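Local coordinates for Serine/threonine-protein kinase BRSK1 (Mus musculus, PDB 5IRI) that phosphorylates proteins on serine and threonine as the kinase SAD-B, its C-terminal AIS-KA1 fragment probably taking part in auto-inhibition, at residues Glu16-Ile30 / Gly96-Ser109. Residues are numbered along the deposited sequence; the frame is centred on the assembly and turned at random.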
# COMPACT_ATOMS: atom_id res chain seq x y z
N GLU A 16 9.12 -0.65 -8.82
CA GLU A 16 8.07 0.37 -8.85
C GLU A 16 6.70 -0.27 -8.61
O GLU A 16 5.68 0.43 -8.56
CB GLU A 16 8.11 1.15 -10.17
CG GLU A 16 9.54 1.37 -10.70
CD GLU A 16 9.93 2.83 -10.85
OE1 GLU A 16 9.39 3.52 -11.74
OE2 GLU A 16 10.79 3.29 -10.06
N GLN A 17 6.68 -1.59 -8.47
CA GLN A 17 5.52 -2.35 -8.02
C GLN A 17 5.96 -3.33 -6.94
O GLN A 17 7.00 -3.98 -7.06
CB GLN A 17 4.86 -3.10 -9.17
CG GLN A 17 3.81 -2.29 -9.92
CD GLN A 17 3.01 -3.12 -10.92
OE1 GLN A 17 3.51 -4.09 -11.50
NE2 GLN A 17 1.76 -2.74 -11.14
N ILE A 18 5.17 -3.42 -5.87
CA ILE A 18 5.38 -4.39 -4.81
C ILE A 18 4.10 -5.21 -4.69
O ILE A 18 3.00 -4.64 -4.72
CB ILE A 18 5.72 -3.71 -3.49
CG1 ILE A 18 6.95 -2.81 -3.67
CG2 ILE A 18 5.95 -4.73 -2.41
CD1 ILE A 18 7.47 -2.28 -2.38
N PHE A 19 4.23 -6.52 -4.58
CA PHE A 19 3.05 -7.35 -4.48
C PHE A 19 3.02 -8.06 -3.14
O PHE A 19 4.06 -8.34 -2.54
CB PHE A 19 2.97 -8.38 -5.59
CG PHE A 19 3.00 -7.79 -6.96
CD1 PHE A 19 4.19 -7.39 -7.52
CD2 PHE A 19 1.85 -7.64 -7.69
CE1 PHE A 19 4.22 -6.84 -8.79
CE2 PHE A 19 1.88 -7.10 -8.95
CZ PHE A 19 3.07 -6.71 -9.50
N LEU A 20 1.81 -8.33 -2.67
CA LEU A 20 1.59 -9.12 -1.47
C LEU A 20 0.52 -10.15 -1.81
O LEU A 20 -0.57 -9.79 -2.27
CB LEU A 20 1.17 -8.21 -0.32
CG LEU A 20 0.90 -8.89 1.01
CD1 LEU A 20 2.03 -9.85 1.33
CD2 LEU A 20 0.76 -7.85 2.11
N VAL A 21 0.83 -11.43 -1.63
CA VAL A 21 -0.11 -12.52 -1.93
C VAL A 21 -0.53 -13.16 -0.61
O VAL A 21 0.31 -13.41 0.26
CB VAL A 21 0.51 -13.55 -2.88
CG1 VAL A 21 -0.47 -14.68 -3.16
CG2 VAL A 21 0.90 -12.89 -4.17
N LEU A 22 -1.83 -13.40 -0.47
CA LEU A 22 -2.46 -13.78 0.79
C LEU A 22 -3.43 -14.92 0.55
O LEU A 22 -4.22 -14.87 -0.39
CB LEU A 22 -3.22 -12.62 1.42
CG LEU A 22 -2.45 -11.46 2.01
CD1 LEU A 22 -2.79 -10.24 1.21
CD2 LEU A 22 -2.87 -11.27 3.43
N LYS A 23 -3.40 -15.90 1.43
CA LYS A 23 -3.99 -17.21 1.18
C LYS A 23 -5.34 -17.40 1.86
O LYS A 23 -6.22 -18.04 1.28
CB LYS A 23 -2.99 -18.28 1.64
CG LYS A 23 -3.43 -19.74 1.66
CD LYS A 23 -2.28 -20.58 2.24
CE LYS A 23 -2.75 -21.58 3.29
NZ LYS A 23 -2.29 -22.98 3.04
N ASP A 24 -5.54 -16.85 3.07
CA ASP A 24 -6.78 -17.15 3.78
C ASP A 24 -7.44 -15.94 4.42
O ASP A 24 -8.22 -16.12 5.36
CB ASP A 24 -6.51 -18.19 4.84
CG ASP A 24 -5.94 -19.45 4.26
OD1 ASP A 24 -6.53 -19.95 3.27
OD2 ASP A 24 -4.88 -19.91 4.76
N LYS A 25 -7.19 -14.74 3.94
CA LYS A 25 -7.72 -13.55 4.57
C LYS A 25 -8.87 -13.02 3.74
O LYS A 25 -8.67 -12.71 2.56
CB LYS A 25 -6.62 -12.50 4.71
CG LYS A 25 -7.02 -11.32 5.57
CD LYS A 25 -5.83 -10.43 5.83
CE LYS A 25 -5.71 -10.11 7.31
NZ LYS A 25 -4.50 -10.74 7.92
N PRO A 26 -10.08 -12.90 4.30
CA PRO A 26 -11.23 -12.43 3.50
C PRO A 26 -11.08 -10.99 3.04
O PRO A 26 -10.42 -10.17 3.69
CB PRO A 26 -12.41 -12.59 4.47
CG PRO A 26 -11.80 -12.78 5.84
CD PRO A 26 -10.49 -13.44 5.60
N LEU A 27 -11.74 -10.67 1.91
CA LEU A 27 -11.57 -9.35 1.27
C LEU A 27 -11.93 -8.21 2.21
O LEU A 27 -11.26 -7.17 2.20
CB LEU A 27 -12.40 -9.24 -0.00
CG LEU A 27 -12.66 -7.80 -0.50
CD1 LEU A 27 -11.40 -7.10 -0.98
CD2 LEU A 27 -13.72 -7.76 -1.59
N SER A 28 -13.02 -8.36 2.97
CA SER A 28 -13.35 -7.35 3.97
C SER A 28 -12.17 -7.08 4.89
O SER A 28 -11.81 -5.92 5.12
CB SER A 28 -14.57 -7.79 4.79
OG SER A 28 -14.37 -9.07 5.36
N SER A 29 -11.54 -8.15 5.40
CA SER A 29 -10.43 -8.00 6.34
C SER A 29 -9.23 -7.32 5.70
O SER A 29 -8.52 -6.57 6.38
CB SER A 29 -10.00 -9.36 6.88
OG SER A 29 -11.07 -10.00 7.55
N ILE A 30 -8.98 -7.58 4.43
CA ILE A 30 -7.88 -6.91 3.74
C ILE A 30 -8.18 -5.43 3.59
O ILE A 30 -7.31 -4.58 3.82
CB ILE A 30 -7.62 -7.56 2.37
CG1 ILE A 30 -7.09 -8.99 2.55
CG2 ILE A 30 -6.65 -6.71 1.55
CD1 ILE A 30 -7.03 -9.80 1.29
N GLY A 96 -10.56 -18.94 -2.65
CA GLY A 96 -9.53 -18.42 -3.54
C GLY A 96 -8.31 -17.89 -2.79
O GLY A 96 -8.12 -18.18 -1.60
N ILE A 97 -7.46 -17.15 -3.50
CA ILE A 97 -6.39 -16.38 -2.89
C ILE A 97 -6.44 -14.96 -3.44
O ILE A 97 -7.13 -14.66 -4.42
CB ILE A 97 -5.00 -17.00 -3.12
CG1 ILE A 97 -4.55 -16.77 -4.56
CG2 ILE A 97 -5.01 -18.46 -2.79
CD1 ILE A 97 -3.16 -17.28 -4.81
N TYR A 98 -5.68 -14.07 -2.79
CA TYR A 98 -5.79 -12.64 -3.01
C TYR A 98 -4.42 -12.03 -3.19
O TYR A 98 -3.44 -12.51 -2.61
CB TYR A 98 -6.48 -11.93 -1.83
CG TYR A 98 -7.96 -12.17 -1.73
CD1 TYR A 98 -8.84 -11.44 -2.49
CD2 TYR A 98 -8.48 -13.13 -0.86
CE1 TYR A 98 -10.22 -11.65 -2.41
CE2 TYR A 98 -9.84 -13.34 -0.77
CZ TYR A 98 -10.71 -12.60 -1.54
OH TYR A 98 -12.08 -12.80 -1.46
N SER A 99 -4.34 -10.97 -3.98
CA SER A 99 -3.10 -10.23 -4.14
C SER A 99 -3.37 -8.74 -3.93
O SER A 99 -4.42 -8.24 -4.33
CB SER A 99 -2.49 -10.45 -5.51
OG SER A 99 -3.41 -10.10 -6.52
N VAL A 100 -2.42 -8.06 -3.29
CA VAL A 100 -2.44 -6.61 -3.14
C VAL A 100 -1.27 -6.06 -3.93
O VAL A 100 -0.11 -6.41 -3.67
CB VAL A 100 -2.37 -6.18 -1.66
CG1 VAL A 100 -2.54 -4.69 -1.53
CG2 VAL A 100 -3.42 -6.89 -0.84
N THR A 101 -1.57 -5.20 -4.89
CA THR A 101 -0.55 -4.57 -5.71
C THR A 101 -0.34 -3.14 -5.22
O THR A 101 -1.30 -2.38 -5.10
CB THR A 101 -0.98 -4.60 -7.18
OG1 THR A 101 -1.45 -5.91 -7.50
CG2 THR A 101 0.17 -4.23 -8.09
N PHE A 102 0.91 -2.78 -4.94
CA PHE A 102 1.29 -1.42 -4.56
C PHE A 102 2.05 -0.82 -5.74
O PHE A 102 3.15 -1.28 -6.07
CB PHE A 102 2.16 -1.40 -3.31
CG PHE A 102 1.47 -1.86 -2.08
CD1 PHE A 102 1.47 -3.19 -1.73
CD2 PHE A 102 0.83 -0.96 -1.26
CE1 PHE A 102 0.82 -3.64 -0.58
CE2 PHE A 102 0.19 -1.40 -0.10
CZ PHE A 102 0.19 -2.75 0.23
N THR A 103 1.50 0.21 -6.35
CA THR A 103 2.04 0.75 -7.58
C THR A 103 2.49 2.19 -7.36
O THR A 103 1.68 3.03 -6.95
CB THR A 103 1.02 0.72 -8.70
OG1 THR A 103 0.37 -0.56 -8.71
CG2 THR A 103 1.69 0.96 -10.01
N LEU A 104 3.75 2.46 -7.64
CA LEU A 104 4.28 3.80 -7.44
C LEU A 104 3.84 4.70 -8.58
O LEU A 104 4.02 4.35 -9.75
CB LEU A 104 5.80 3.74 -7.34
CG LEU A 104 6.54 5.05 -7.13
CD1 LEU A 104 6.00 5.78 -5.92
CD2 LEU A 104 8.00 4.74 -6.95
N ILE A 105 3.23 5.83 -8.24
CA ILE A 105 2.82 6.84 -9.20
C ILE A 105 3.87 7.94 -9.32
O ILE A 105 4.25 8.33 -10.42
CB ILE A 105 1.44 7.42 -8.83
CG1 ILE A 105 0.36 6.34 -8.90
CG2 ILE A 105 1.04 8.54 -9.75
CD1 ILE A 105 -1.01 6.83 -8.50
N SER A 106 4.36 8.42 -8.18
CA SER A 106 5.33 9.50 -8.19
C SER A 106 5.96 9.60 -6.81
O SER A 106 5.33 9.28 -5.80
CB SER A 106 4.68 10.83 -8.60
OG SER A 106 3.87 11.37 -7.56
N GLY A 107 7.22 10.05 -6.78
CA GLY A 107 7.93 10.25 -5.54
C GLY A 107 9.11 9.31 -5.32
O GLY A 107 9.43 8.45 -6.16
N PRO A 108 9.76 9.46 -4.18
CA PRO A 108 11.01 8.72 -3.93
C PRO A 108 10.77 7.24 -3.72
O PRO A 108 10.02 6.82 -2.84
CB PRO A 108 11.55 9.39 -2.67
CG PRO A 108 10.37 9.98 -2.02
CD PRO A 108 9.48 10.43 -3.12
N SER A 109 11.46 6.44 -4.54
CA SER A 109 11.35 4.99 -4.50
C SER A 109 11.59 4.43 -3.10
O SER A 109 10.88 3.52 -2.65
CB SER A 109 12.34 4.41 -5.50
OG SER A 109 12.00 3.09 -5.84
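Tyr98 reaches from its strand to the start of the helix that follows strand 17-22. Its CB packs 3.8 Å from Ile30 CD1, and CG stays near that same methyl. With CG anti to the carbonyl carbon (chi1 -73°), the ring runs on past the turn. CD2 lies 3.5 Å from Lys25 O, and CE2 is also close to that oxygen. On the other ring edge CE1 approaches Leu27 CB, as does CZ, and OH ends 3.9 Å from the same carbon. A long, flat side chain with a polar end suits a partly exposed place where strand, turn and helix start converge. The amine of Lys25 turns elsewhere, to the backbone carbonyls of Leu123 and Ser125.

Strands 17-22 and 98-106 are antiparallel neighbours inside the sheet of the KA1 domain, with strands 9-12 and 71-79 flanking them. Seven backbone hydrogen bonds join the pair from Leu104 N to Glu16 O as far as Tyr98 N to Leu22 O. Ile18, Leu20, Val100 and Phe102 turn to the face covered by helices, where apolar types belong: Val100 CG2 touches Leu22 CD1 and Ile30 CG2, both at 4.0 Å, while Leu20 and Phe102 also reach helix 109-124.

The other face is partly exposed, suiting residues with both carbon surface and polar atoms. Thr101 CG2, anti to its own N, approaches Phe19 CE2 to 3.4 Å. Extended Gln17 runs beside Thr103, its NE2 3.5 Å from Thr103 OG1 without a hydrogen bond.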